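Local coordinates for protein putative TetR-family transcriptional regulator (Syntrophomonas wolfei subsp. wolfei, PDB 3LWJ) that probably binds DNA as a transcriptional regulator of the TetR family, an all-helical protein found here as a dimer, at residues R14-T19 against L41-T46; L22-E27 against R36-L41; I59-L64 against D121-Q126; E65-Q70 against M97-Q102. All blocks are in the same frame, centred on the assembly; numbering follows the deposited sequence. Where two conformers were deposited one is given.

Overall arrangement
Interactions 1 and 2 both join helix 10-28 to helix 35-42 and share L41, their centres lying about 9 Å apart; together they hold helix 35-42 and the turn of the predicted helix-turn-helix against helix 10-28. Interactions 3 and 4 follow one another along helix 56-79, with centres about 13 Å apart, and tie it to helices 118-144 and 85-102. The two pairs meet where helices 10-28 and 35-42 pack on helix 56-79: L18 and L22 rest on L63, and I38 CD1 lies 3.9 Å from I59 CD1. Although the centres of interactions 1 and 4 are about 21 Å apart, a salt bridge links them, with R14 NH1 2.8 Å from D66 OD2.

Interaction 1. Residues R14-T19 against L41-T46; sequences RQKILT and LSEVGT
K16 stretches across from helix 10-28 to the C-terminal end of helix 35-42, meeting the side chain of E43 at an oblique angle. Its CG stands anti to the backbone N (chi1 -162°) and the chain beyond is extended, which carries the ammonium group to the S42 carbonyl. There K16 NZ donates to S42 O at 2.6 Å, approaching from above the carbonyl plane, 45° out of it. K16 NZ also makes a salt bridge with E43 OE1, though at 3.3 Å its hydrogen bond is weak. E43 has positive phi and is the first residue to leave the helix, opening the turn of the predicted helix-turn-helix motif.

On the more buried side, I17 and V44 meet at about a right angle, with I17 CD1 3.8 Å from V44 CG2. S42 OG lodges against the same isoleucine, 3.2 Å from I17 CG1, and this buried hydroxyl has no polar partner in the model. F49 from helix 46-52 touches both I17 and V44. The lysine's positive charge thus lies where a helix C-terminus presents its carbonyls, a site that is probably favourable electrostatically and that the neighbouring carboxylate would reinforce.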
loop_
_atom_site.group_PDB
_atom_site.type_symbol
_atom_site.label_atom_id
_atom_site.label_comp_id
_atom_site.label_asym_id
_atom_site.label_seq_id
_atom_site.Cartn_x
_atom_site.Cartn_y
_atom_site.Cartn_z
ATOM N N ARG A 14 -3.964 15.893 -26.829
ATOM C CA ARG A 14 -4.136 15.510 -25.422
ATOM C C ARG A 14 -3.227 14.318 -25.128
ATOM O O ARG A 14 -2.471 14.319 -24.154
ATOM C CB ARG A 14 -5.604 15.157 -25.114
ATOM C CG ARG A 14 -5.933 14.913 -23.624
ATOM C CD ARG A 14 -7.318 14.285 -23.466
ATOM N NE ARG A 14 -7.595 13.750 -22.130
ATOM C CZ ARG A 14 -7.460 12.474 -21.742
ATOM N NH1 ARG A 14 -7.038 11.515 -22.548
ATOM N NH2 ARG A 14 -7.770 12.145 -20.503
ATOM N N GLN A 15 -3.293 13.314 -25.996
ATOM C CA GLN A 15 -2.449 12.126 -25.870
ATOM C C GLN A 15 -0.949 12.410 -25.967
ATOM O O GLN A 15 -0.146 11.788 -25.257
ATOM C CB GLN A 15 -2.797 11.076 -26.941
ATOM C CG GLN A 15 -2.151 9.706 -26.659
ATOM C CD GLN A 15 -2.558 9.182 -25.315
ATOM O OE1 GLN A 15 -3.746 9.144 -25.009
ATOM N NE2 GLN A 15 -1.581 8.820 -24.477
ATOM N N LYS A 16 -0.547 13.289 -26.875
ATOM C CA LYS A 16 0.872 13.573 -26.983
ATOM C C LYS A 16 1.363 14.165 -25.667
ATOM O O LYS A 16 2.439 13.803 -25.204
ATOM C CB LYS A 16 1.195 14.529 -28.136
ATOM C CG LYS A 16 2.679 14.458 -28.518
ATOM C CD LYS A 16 3.112 15.534 -29.491
ATOM C CE LYS A 16 4.593 15.362 -29.837
ATOM N NZ LYS A 16 5.200 16.605 -30.383
ATOM N N ILE A 17 0.589 15.079 -25.077
ATOM C CA ILE A 17 1.029 15.766 -23.839
ATOM C C ILE A 17 1.150 14.739 -22.685
ATOM O O ILE A 17 2.121 14.764 -21.931
ATOM C CB ILE A 17 0.121 16.972 -23.447
ATOM C CG1 ILE A 17 0.087 18.042 -24.548
ATOM C CG2 ILE A 17 0.617 17.636 -22.177
ATOM C CD1 ILE A 17 -1.124 18.990 -24.445
ATOM N N LEU A 18 0.181 13.825 -22.597
ATOM C CA LEU A 18 0.183 12.757 -21.585
ATOM C C LEU A 18 1.357 11.780 -21.735
ATOM O O LEU A 18 1.988 11.431 -20.745
ATOM C CB LEU A 18 -1.156 12.002 -21.585
ATOM C CG LEU A 18 -2.410 12.832 -21.271
ATOM C CD1 LEU A 18 -3.668 11.976 -21.388
ATOM C CD2 LEU A 18 -2.333 13.514 -19.892
ATOM N N THR A 19 1.673 11.347 -22.955
ATOM C CA THR A 19 2.794 10.408 -23.151
ATOM C C THR A 19 4.113 11.070 -22.762
ATOM O O THR A 19 4.906 10.487 -21.996
ATOM C CB THR A 19 2.898 9.880 -24.609
ATOM O OG1 THR A 19 1.590 9.590 -25.109
ATOM C CG2 THR A 19 3.744 8.603 -24.656
ATOM N N LEU A 41 8.936 19.522 -24.590
ATOM C CA LEU A 41 9.019 18.178 -25.190
ATOM C C LEU A 41 7.752 17.791 -25.988
ATOM O O LEU A 41 7.820 17.000 -26.929
ATOM C CB LEU A 41 9.275 17.135 -24.102
ATOM C CG LEU A 41 9.719 15.735 -24.538
ATOM C CD1 LEU A 41 11.182 15.763 -25.021
ATOM C CD2 LEU A 41 9.514 14.759 -23.375
ATOM N N SER A 42 6.601 18.335 -25.590
ATOM C CA SER A 42 5.339 18.096 -26.300
ATOM C C SER A 42 5.242 18.903 -27.611
ATOM O O SER A 42 4.632 18.441 -28.577
ATOM C CB SER A 42 4.162 18.449 -25.402
ATOM O OG SER A 42 3.034 17.666 -25.726
ATOM N N GLU A 43 5.832 20.104 -27.615
ATOM C CA GLU A 43 5.819 21.043 -28.758
ATOM C C GLU A 43 4.452 21.584 -29.170
ATOM O O GLU A 43 4.337 22.158 -30.240
ATOM C CB GLU A 43 6.492 20.433 -29.995
ATOM C CG GLU A 43 8.009 20.390 -29.935
ATOM C CD GLU A 43 8.575 19.295 -30.818
ATOM O OE1 GLU A 43 8.065 18.161 -30.737
ATOM O OE2 GLU A 43 9.517 19.560 -31.593
ATOM N N VAL A 44 3.423 21.421 -28.339
ATOM C CA VAL A 44 2.081 21.916 -28.696
ATOM C C VAL A 44 1.910 23.445 -28.526
ATOM O O VAL A 44 0.913 24.009 -28.988
ATOM C CB VAL A 44 0.956 21.173 -27.924
ATOM C CG1 VAL A 44 0.974 19.664 -28.257
ATOM C CG2 VAL A 44 1.069 21.424 -26.415
ATOM N N GLY A 45 2.880 24.106 -27.886
ATOM C CA GLY A 45 2.811 25.556 -27.613
ATOM C C GLY A 45 2.230 25.816 -26.226
ATOM O O GLY A 45 1.419 25.024 -25.717
ATOM N N THR A 46 2.647 26.913 -25.598
ATOM C CA THR A 46 2.215 27.210 -24.222
ATOM C C THR A 46 0.691 27.440 -24.155
ATOM O O THR A 46 0.011 26.862 -23.290
ATOM C CB THR A 46 2.976 28.434 -23.615
ATOM O OG1 THR A 46 2.767 29.594 -24.436
ATOM C CG2 THR A 46 4.481 28.148 -23.500
#

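Interaction 2. Residues L22-E27 against R36-L41; sequences LDLFIE and RDIIAL
L24 reaches from helix 10-28 into the surface formed by D37, I38 and L41, packing the first helix of the TetR-type DNA-binding domain against helix 35-42, the leading helix of the predicted helix-turn-helix. The two segments cross at 130° with their axes 10.3 Å apart, and the contact between them is apolar.

The CB of L24 is directed at the opposite helix, and with CG anti to the carbonyl carbon (chi1 -79°) the branch point comes forward to meet L41. There L24 CG sits 3.7 Å from L41 CD2, the two leucines reaching toward each other tip to tip. Of the two methyls, L24 CD2 stays on the L41 side, at 4.2 Å from L41 CD2. L24 CD1 goes deeper and lies over the backbone between D37 and I38: it is 3.6 Å from I38 N, with D37 O equally near. The same methyl touches the beginnings of both side chains, L24 CD1 being 3.8 Å from D37 CB and 3.7 Å from I38 CG1. Cutting L24 back to an alanine is likely to open a gap beside the D37-I38 backbone and take from L41 CD2 its leucine neighbour across the contact.

The carboxylate of D37 is engaged elsewhere, where OD2 forms a salt bridge with K28 and accepts from the backbone N of S34. I38 turns its own tip to the other side of L24, toward F25, whose ring also meets Y30. This aromatic part of the contact is looser, with F25 CE1 4.2 Å from I38 CD1.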
loop_
_atom_site.group_PDB
_atom_site.type_symbol
_atom_site.label_atom_id
_atom_site.label_comp_id
_atom_site.label_asym_id
_atom_site.label_seq_id
_atom_site.Cartn_x
_atom_site.Cartn_y
_atom_site.Cartn_z
ATOM N N LEU A 22 4.372 11.516 -18.947
ATOM C CA LEU A 22 4.726 10.227 -18.378
ATOM C C LEU A 22 6.229 10.004 -18.547
ATOM O O LEU A 22 6.928 9.725 -17.569
ATOM C CB LEU A 22 3.899 9.113 -19.040
ATOM C CG LEU A 22 3.430 7.883 -18.282
ATOM C CD1 LEU A 22 3.108 8.169 -16.818
ATOM C CD2 LEU A 22 2.197 7.302 -19.033
ATOM N N ASP A 23 6.749 10.167 -19.761
ATOM C CA ASP A 23 8.187 9.911 -20.002
ATOM C C ASP A 23 9.091 10.773 -19.128
ATOM O O ASP A 23 10.089 10.287 -18.594
ATOM C CB ASP A 23 8.579 10.128 -21.480
ATOM C CG ASP A 23 7.879 9.145 -22.440
ATOM O OD1 ASP A 23 7.273 8.158 -21.987
ATOM O OD2 ASP A 23 7.914 9.389 -23.659
ATOM N N LEU A 24 8.764 12.064 -19.020
ATOM C CA LEU A 24 9.542 13.001 -18.198
ATOM C C LEU A 24 9.443 12.669 -16.683
ATOM O O LEU A 24 10.428 12.800 -15.926
ATOM C CB LEU A 24 9.108 14.459 -18.461
ATOM C CG LEU A 24 9.622 15.186 -19.713
ATOM C CD1 LEU A 24 8.798 16.448 -19.931
ATOM C CD2 LEU A 24 11.102 15.551 -19.594
ATOM N N PHE A 25 8.259 12.237 -16.242
ATOM C CA PHE A 25 8.067 11.841 -14.851
ATOM C C PHE A 25 9.004 10.657 -14.514
ATOM O O PHE A 25 9.710 10.689 -13.504
ATOM C CB PHE A 25 6.594 11.443 -14.565
ATOM C CG PHE A 25 5.594 12.584 -14.641
ATOM C CD1 PHE A 25 5.980 13.900 -14.616
ATOM C CD2 PHE A 25 4.237 12.299 -14.656
ATOM C CE1 PHE A 25 5.055 14.900 -14.669
ATOM C CE2 PHE A 25 3.303 13.301 -14.707
ATOM C CZ PHE A 25 3.702 14.595 -14.732
ATOM N N ILE A 26 9.012 9.644 -15.380
ATOM C CA ILE A 26 9.922 8.487 -15.262
ATOM C C ILE A 26 11.405 8.890 -15.296
ATOM O O ILE A 26 12.196 8.410 -14.504
ATOM C CB ILE A 26 9.690 7.470 -16.414
ATOM C CG1 ILE A 26 8.339 6.780 -16.252
ATOM C CG2 ILE A 26 10.836 6.444 -16.466
ATOM C CD1 ILE A 26 8.228 5.951 -15.011
ATOM N N GLU A 27 11.766 9.798 -16.197
ATOM C CA GLU A 27 13.174 10.149 -16.435
ATOM C C GLU A 27 13.781 11.107 -15.395
ATOM O O GLU A 27 14.935 10.932 -14.983
ATOM C CB GLU A 27 13.291 10.758 -17.818
ATOM C CG GLU A 27 14.682 11.190 -18.186
ATOM C CD GLU A 27 14.709 11.977 -19.475
ATOM O OE1 GLU A 27 14.081 11.518 -20.450
ATOM O OE2 GLU A 27 15.358 13.047 -19.506
ATOM N N ARG A 36 7.028 23.622 -18.015
ATOM C CA ARG A 36 7.989 24.065 -19.044
ATOM C C ARG A 36 8.611 22.902 -19.828
ATOM O O ARG A 36 8.620 22.925 -21.058
ATOM C CB ARG A 36 9.102 24.909 -18.411
ATOM N N ASP A 37 9.143 21.906 -19.110
ATOM C CA ASP A 37 9.768 20.705 -19.705
ATOM C C ASP A 37 8.782 19.958 -20.579
ATOM O O ASP A 37 9.114 19.532 -21.686
ATOM C CB ASP A 37 10.250 19.714 -18.617
ATOM C CG ASP A 37 11.237 20.337 -17.625
ATOM O OD1 ASP A 37 11.887 21.351 -17.996
ATOM O OD2 ASP A 37 11.357 19.814 -16.478
ATOM N N ILE A 38 7.572 19.780 -20.050
ATOM C CA ILE A 38 6.511 19.078 -20.755
ATOM C C ILE A 38 6.067 19.829 -22.003
ATOM O O ILE A 38 5.977 19.221 -23.067
ATOM C CB ILE A 38 5.285 18.862 -19.861
ATOM C CG1 ILE A 38 5.659 17.992 -18.647
ATOM C CG2 ILE A 38 4.148 18.257 -20.706
ATOM C CD1 ILE A 38 4.556 17.905 -17.542
ATOM N N ILE A 39 5.810 21.141 -21.882
ATOM C CA ILE A 39 5.411 21.951 -23.049
ATOM C C ILE A 39 6.521 21.891 -24.115
ATOM O O ILE A 39 6.229 21.600 -25.263
ATOM C CB ILE A 39 4.961 23.445 -22.716
ATOM C CG1 ILE A 39 6.102 24.295 -22.155
ATOM C CG2 ILE A 39 3.773 23.486 -21.751
ATOM C CD1 ILE A 39 5.801 25.787 -22.098
ATOM N N ALA A 40 7.786 22.073 -23.717
ATOM C CA ALA A 40 8.931 21.974 -24.642
ATOM C C ALA A 40 9.036 20.611 -25.337
ATOM O O ALA A 40 9.198 20.545 -26.541
ATOM C CB ALA A 40 10.245 22.314 -23.929
ATOM N N LEU A 41 8.936 19.522 -24.590
ATOM C CA LEU A 41 9.019 18.178 -25.190
ATOM C C LEU A 41 7.752 17.791 -25.988
ATOM O O LEU A 41 7.820 17.000 -26.929
ATOM C CB LEU A 41 9.275 17.135 -24.102
ATOM C CG LEU A 41 9.719 15.735 -24.538
ATOM C CD1 LEU A 41 11.182 15.763 -25.021
ATOM C CD2 LEU A 41 9.514 14.759 -23.375
#

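Interaction 3. Residues I59-L64 against D121-Q126; sequences ILKNLL and DQCLKQ
The helical segments 59-64 and 121-126 run nearly parallel, at 19° and with their axes 9.5 Å apart, and they come together most closely where K61 CA is 5.7 Å from C123 CA. At this point the small side chain of C123 points into the opposite helix and is met by L60 and K61, with L64 one turn farther along. L60 CD2 lies 4.0 Å from C123 CB, approaching from the buried side, while K61 passes along the other flank.

K61 CG is 3.7 Å from C123 SG. The aliphatic chain then continues past the sulfur, with K61 CE 4.1 Å from C123 SG, and bends at chi3 (-143°) and chi4 (-94°) toward Q126. K61 NZ donates to a water 3.2 Å away. The lysine thus shields the thiol with its methylenes while keeping its charge at the polar border of the contact.

On the interior side, L64 CD1 packs over the far helix, 4.0 Å from C123 O. The side chains of L64 and L124 cross obliquely, with L64 CD1 3.9 Å from L124 CD1, although L124 has two conformers and this detail holds for one of them.

L124 continues the apolar layer to Y110 and V113 of helix 104-113, and L64 to F127. Helix 56-79 turns I59 and L63 toward helix 10-28, so it is packed between the DNA-binding domain and helix 118-144, whose D121 OD1 is hydrogen-bonded to Y169 OH of the second subunit.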
loop_
_atom_site.group_PDB
_atom_site.type_symbol
_atom_site.label_atom_id
_atom_site.label_comp_id
_atom_site.label_asym_id
_atom_site.label_seq_id
_atom_site.Cartn_x
_atom_site.Cartn_y
_atom_site.Cartn_z
ATOM N N ILE A 59 -2.436 17.012 -15.205
ATOM C CA ILE A 59 -1.956 15.941 -16.092
ATOM C C ILE A 59 -2.071 14.575 -15.391
ATOM O O ILE A 59 -2.635 13.629 -15.952
ATOM C CB ILE A 59 -0.530 16.205 -16.636
ATOM C CG1 ILE A 59 -0.585 17.312 -17.698
ATOM C CG2 ILE A 59 0.044 14.946 -17.262
ATOM C CD1 ILE A 59 0.715 17.972 -17.983
ATOM N N LEU A 60 -1.609 14.515 -14.141
ATOM C CA LEU A 60 -1.692 13.317 -13.330
ATOM C C LEU A 60 -3.157 12.873 -13.198
ATOM O O LEU A 60 -3.431 11.701 -13.408
ATOM C CB LEU A 60 -1.015 13.541 -11.951
ATOM C CG LEU A 60 -0.920 12.335 -11.001
ATOM C CD1 LEU A 60 -0.098 11.235 -11.628
ATOM C CD2 LEU A 60 -0.379 12.660 -9.595
ATOM N N LYS A 61 -4.098 13.784 -12.878
ATOM C CA LYS A 61 -5.535 13.388 -12.780
ATOM C C LYS A 61 -6.033 12.760 -14.081
ATOM O O LYS A 61 -6.801 11.791 -14.066
ATOM C CB LYS A 61 -6.490 14.563 -12.412
ATOM C CG LYS A 61 -6.454 15.037 -10.927
ATOM C CD LYS A 61 -7.506 16.162 -10.609
ATOM C CE LYS A 61 -6.995 17.257 -9.603
ATOM N NZ LYS A 61 -7.302 17.080 -8.101
ATOM N N ASN A 62 -5.631 13.359 -15.198
ATOM C CA ASN A 62 -6.049 12.893 -16.514
ATOM C C ASN A 62 -5.430 11.514 -16.858
ATOM O O ASN A 62 -6.110 10.650 -17.397
ATOM C CB ASN A 62 -5.769 13.958 -17.586
ATOM C CG ASN A 62 -6.846 15.076 -17.628
ATOM O OD1 ASN A 62 -7.688 15.085 -18.512
ATOM N ND2 ASN A 62 -6.815 16.004 -16.663
ATOM N N LEU A 63 -4.158 11.310 -16.540
ATOM C CA LEU A 63 -3.516 9.991 -16.691
ATOM C C LEU A 63 -4.258 8.927 -15.872
ATOM O O LEU A 63 -4.517 7.849 -16.359
ATOM C CB LEU A 63 -2.050 10.049 -16.241
ATOM C CG LEU A 63 -1.078 10.765 -17.176
ATOM C CD1 LEU A 63 0.214 11.094 -16.453
ATOM C CD2 LEU A 63 -0.815 9.936 -18.420
ATOM N N LEU A 64 -4.628 9.253 -14.636
ATOM C CA LEU A 64 -5.279 8.282 -13.770
ATOM C C LEU A 64 -6.767 8.052 -14.092
ATOM O O LEU A 64 -7.292 6.941 -13.885
ATOM C CB LEU A 64 -5.125 8.673 -12.307
ATOM C CG LEU A 64 -3.703 8.711 -11.729
ATOM C CD1 LEU A 64 -3.680 9.445 -10.365
ATOM C CD2 LEU A 64 -3.134 7.307 -11.595
ATOM N N ASP A 121 -1.533 13.246 -3.355
ATOM C CA ASP A 121 -2.433 12.321 -2.650
ATOM C C ASP A 121 -3.922 12.580 -2.946
ATOM O O ASP A 121 -4.690 11.627 -3.112
ATOM C CB ASP A 121 -2.131 12.304 -1.163
ATOM C CG ASP A 121 -0.895 11.471 -0.840
ATOM O OD1 ASP A 121 -0.766 10.339 -1.385
ATOM O OD2 ASP A 121 -0.075 11.931 -0.019
ATOM N N GLN A 122 -4.333 13.844 -3.075
ATOM C CA GLN A 122 -5.704 14.174 -3.504
ATOM C C GLN A 122 -5.973 13.530 -4.881
ATOM O O GLN A 122 -7.035 13.008 -5.120
ATOM C CB GLN A 122 -5.947 15.711 -3.557
ATOM C CG GLN A 122 -6.114 16.441 -2.174
ATOM C CD GLN A 122 -6.075 18.002 -2.237
ATOM O OE1 GLN A 122 -6.248 18.673 -1.210
ATOM N NE2 GLN A 122 -5.864 18.566 -3.434
ATOM N N CYS A 123 -5.006 13.609 -5.805
ATOM C CA CYS A 123 -5.200 12.996 -7.134
ATOM C C CYS A 123 -5.320 11.476 -7.020
ATOM O O CYS A 123 -6.178 10.856 -7.634
ATOM C CB CYS A 123 -4.036 13.283 -8.066
ATOM S SG CYS A 123 -3.752 15.015 -8.447
ATOM N N LEU A 124 -4.439 10.850 -6.247
ATOM C CA LEU A 124 -4.496 9.398 -6.128
ATOM C C LEU A 124 -5.802 9.017 -5.451
ATOM O O LEU A 124 -6.330 7.974 -5.743
ATOM C CB LEU A 124 -3.277 8.821 -5.407
ATOM C CG LEU A 124 -2.122 8.417 -6.350
ATOM C CD1 LEU A 124 -1.523 9.629 -7.127
ATOM C CD2 LEU A 124 -1.037 7.703 -5.580
ATOM N N LYS A 125 -6.330 9.901 -4.583
ATOM C CA LYS A 125 -7.559 9.596 -3.826
ATOM C C LYS A 125 -8.756 9.510 -4.750
ATOM O O LYS A 125 -9.598 8.642 -4.593
ATOM C CB LYS A 125 -7.826 10.590 -2.674
ATOM C CG LYS A 125 -8.954 10.106 -1.726
ATOM C CD LYS A 125 -9.219 11.080 -0.538
ATOM C CE LYS A 125 -10.414 10.641 0.272
ATOM N NZ LYS A 125 -11.697 10.707 -0.516
ATOM N N GLN A 126 -8.788 10.365 -5.761
ATOM C CA GLN A 126 -9.881 10.321 -6.720
ATOM C C GLN A 126 -9.846 9.042 -7.558
ATOM O O GLN A 126 -10.870 8.418 -7.793
ATOM C CB GLN A 126 -9.874 11.595 -7.587
ATOM C CG GLN A 126 -10.083 12.819 -6.731
ATOM C CD GLN A 126 -10.129 14.125 -7.502
ATOM O OE1 GLN A 126 -10.550 14.161 -8.667
ATOM N NE2 GLN A 126 -9.705 15.218 -6.843
HETATM O O HOH W 1 -4.614 17.785 -6.479
#

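Interaction 4. Residues E65-Q70 against M97-Q102; sequences EDFAKQ and MEVFAQ
F67 pushes its ring toward segment 97-102 of helix 85-102, where V99 and F100 receive it, and this is the tight, buried half of the contact. A chi1 of -159° swings the ring away from the backbone N, and the F67 and V99 side chains slide past each other in opposite directions, placing F67 CE1 3.9 Å from V99 CG1. V99 O lies in the ring plane at its edge. Farther out, F67 CZ is 3.5 Å from F100 CD1, approaching the rim of the F100 ring near its plane. The two rings are oblique to each other, their planes at 59°. Were F67 replaced by an alanine, V99 CG1 and the rim of F100 would probably face a gap between the two helices.

The other half is looser and more polar. Q70 runs alongside V99, its extended chain laying the amide carbon against the valine, Q70 CD to V99 CG1 being 3.7 Å. Q70 NE2 and Q102 OE1 remain 3.6 Å apart at the solvent side, although the amide planes are nearly coplanar. Q70 OE1 instead accepts from N103 ND2, which also donates to V99 O.

The segments cross at 143°, and F100 extends the apolar layer to L168 of helix 153-173. Such packing of helices crossing in a roughly antiparallel sense is consistent with the helical C-terminal domain of TetR-family regulators.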
loop_
_atom_site.group_PDB
_atom_site.type_symbol
_atom_site.label_atom_id
_atom_site.label_comp_id
_atom_site.label_asym_id
_atom_site.label_seq_id
_atom_site.Cartn_x
_atom_site.Cartn_y
_atom_site.Cartn_z
ATOM N N GLU A 65 -7.443 9.074 -14.581
ATOM C CA GLU A 65 -8.815 8.923 -15.093
ATOM C C GLU A 65 -8.900 7.916 -16.242
ATOM O O GLU A 65 -9.786 7.072 -16.275
ATOM C CB GLU A 65 -9.346 10.250 -15.637
ATOM C CG GLU A 65 -9.890 11.171 -14.569
ATOM C CD GLU A 65 -10.106 12.617 -15.057
ATOM O OE1 GLU A 65 -9.993 12.891 -16.287
ATOM O OE2 GLU A 65 -10.384 13.477 -14.187
ATOM N N ASP A 66 -7.996 8.056 -17.199
ATOM C CA ASP A 66 -7.906 7.139 -18.325
ATOM C C ASP A 66 -7.620 5.734 -17.816
ATOM O O ASP A 66 -8.173 4.777 -18.313
ATOM C CB ASP A 66 -6.784 7.581 -19.242
ATOM C CG ASP A 66 -7.152 8.843 -20.057
ATOM O OD1 ASP A 66 -8.256 9.380 -19.848
ATOM O OD2 ASP A 66 -6.341 9.306 -20.889
ATOM N N PHE A 67 -6.757 5.639 -16.810
ATOM C CA PHE A 67 -6.336 4.360 -16.226
ATOM C C PHE A 67 -7.519 3.659 -15.555
ATOM O O PHE A 67 -7.792 2.493 -15.822
ATOM C CB PHE A 67 -5.225 4.659 -15.223
ATOM C CG PHE A 67 -4.300 3.502 -14.860
ATOM C CD1 PHE A 67 -4.156 2.354 -15.649
ATOM C CD2 PHE A 67 -3.508 3.629 -13.720
ATOM C CE1 PHE A 67 -3.258 1.356 -15.283
ATOM C CE2 PHE A 67 -2.608 2.639 -13.353
ATOM C CZ PHE A 67 -2.477 1.496 -14.146
ATOM N N ALA A 68 -8.217 4.380 -14.681
ATOM C CA ALA A 68 -9.430 3.850 -14.017
ATOM C C ALA A 68 -10.442 3.404 -15.062
ATOM O O ALA A 68 -11.079 2.375 -14.924
ATOM C CB ALA A 68 -10.079 4.929 -13.083
ATOM N N LYS A 69 -10.591 4.212 -16.095
ATOM C CA LYS A 69 -11.547 3.960 -17.124
ATOM C C LYS A 69 -11.231 2.654 -17.865
ATOM O O LYS A 69 -12.135 1.882 -18.195
ATOM C CB LYS A 69 -11.583 5.136 -18.103
ATOM C CG LYS A 69 -12.698 5.006 -19.103
ATOM C CD LYS A 69 -12.741 6.133 -20.109
ATOM C CE LYS A 69 -13.939 5.915 -21.029
ATOM N NZ LYS A 69 -13.913 6.839 -22.171
ATOM N N GLN A 70 -9.958 2.422 -18.138
ATOM C CA GLN A 70 -9.531 1.193 -18.821
ATOM C C GLN A 70 -9.714 -0.077 -17.942
ATOM O O GLN A 70 -10.173 -1.123 -18.427
ATOM C CB GLN A 70 -8.082 1.351 -19.275
ATOM C CG GLN A 70 -7.522 0.235 -20.163
ATOM C CD GLN A 70 -6.009 0.382 -20.356
ATOM O OE1 GLN A 70 -5.435 1.441 -20.049
ATOM N NE2 GLN A 70 -5.354 -0.686 -20.833
HETATM N N MSE A 97 -4.681 -6.786 -13.029
HETATM C CA MSE A 97 -3.210 -6.861 -12.921
HETATM C C MSE A 97 -2.614 -6.718 -14.350
HETATM O O MSE A 97 -1.542 -6.105 -14.541
HETATM C CB MSE A 97 -2.714 -8.170 -12.230
HETATM C CG MSE A 97 -2.760 -8.316 -10.592
HETATM SE SE MSE A 97 -3.009 -6.589 -9.722
HETATM C CE MSE A 97 -1.167 -6.193 -9.226
ATOM N N GLU A 98 -3.300 -7.247 -15.362
ATOM C CA GLU A 98 -2.813 -7.085 -16.752
ATOM C C GLU A 98 -2.930 -5.631 -17.247
ATOM O O GLU A 98 -2.081 -5.172 -18.004
ATOM C CB GLU A 98 -3.527 -8.016 -17.749
ATOM C CG GLU A 98 -3.392 -9.547 -17.504
ATOM C CD GLU A 98 -2.044 -10.179 -17.907
ATOM O OE1 GLU A 98 -1.137 -9.457 -18.423
ATOM O OE2 GLU A 98 -1.908 -11.424 -17.703
ATOM N N VAL A 99 -3.961 -4.891 -16.837
ATOM C CA VAL A 99 -4.044 -3.474 -17.221
ATOM C C VAL A 99 -2.847 -2.736 -16.594
ATOM O O VAL A 99 -2.185 -1.942 -17.261
ATOM C CB VAL A 99 -5.401 -2.827 -16.814
ATOM C CG1 VAL A 99 -5.417 -1.364 -17.122
ATOM C CG2 VAL A 99 -6.569 -3.516 -17.506
ATOM N N PHE A 100 -2.551 -3.025 -15.323
ATOM C CA PHE A 100 -1.380 -2.433 -14.687
ATOM C C PHE A 100 -0.140 -2.674 -15.571
ATOM O O PHE A 100 0.574 -1.727 -15.875
ATOM C CB PHE A 100 -1.118 -3.007 -13.285
ATOM C CG PHE A 100 -2.116 -2.613 -12.234
ATOM C CD1 PHE A 100 -2.851 -1.478 -12.318
ATOM C CD2 PHE A 100 -2.246 -3.384 -11.100
ATOM C CE1 PHE A 100 -3.741 -1.111 -11.310
ATOM C CE2 PHE A 100 -3.124 -3.029 -10.107
ATOM C CZ PHE A 100 -3.880 -1.875 -10.228
ATOM N N ALA A 101 0.093 -3.921 -15.976
ATOM C CA ALA A 101 1.274 -4.292 -16.767
ATOM C C ALA A 101 1.340 -3.616 -18.157
ATOM O O ALA A 101 2.435 -3.309 -18.661
ATOM C CB ALA A 101 1.371 -5.817 -16.908
ATOM N N GLN A 102 0.184 -3.377 -18.767
ATOM C CA GLN A 102 0.130 -2.673 -20.056
ATOM C C GLN A 102 0.468 -1.197 -19.914
ATOM O O GLN A 102 0.865 -0.575 -20.894
ATOM C CB GLN A 102 -1.246 -2.828 -20.708
ATOM C CG GLN A 102 -1.411 -4.170 -21.440
ATOM C CD GLN A 102 -2.860 -4.639 -21.509
ATOM O OE1 GLN A 102 -3.805 -3.835 -21.401
ATOM N NE2 GLN A 102 -3.044 -5.952 -21.672
#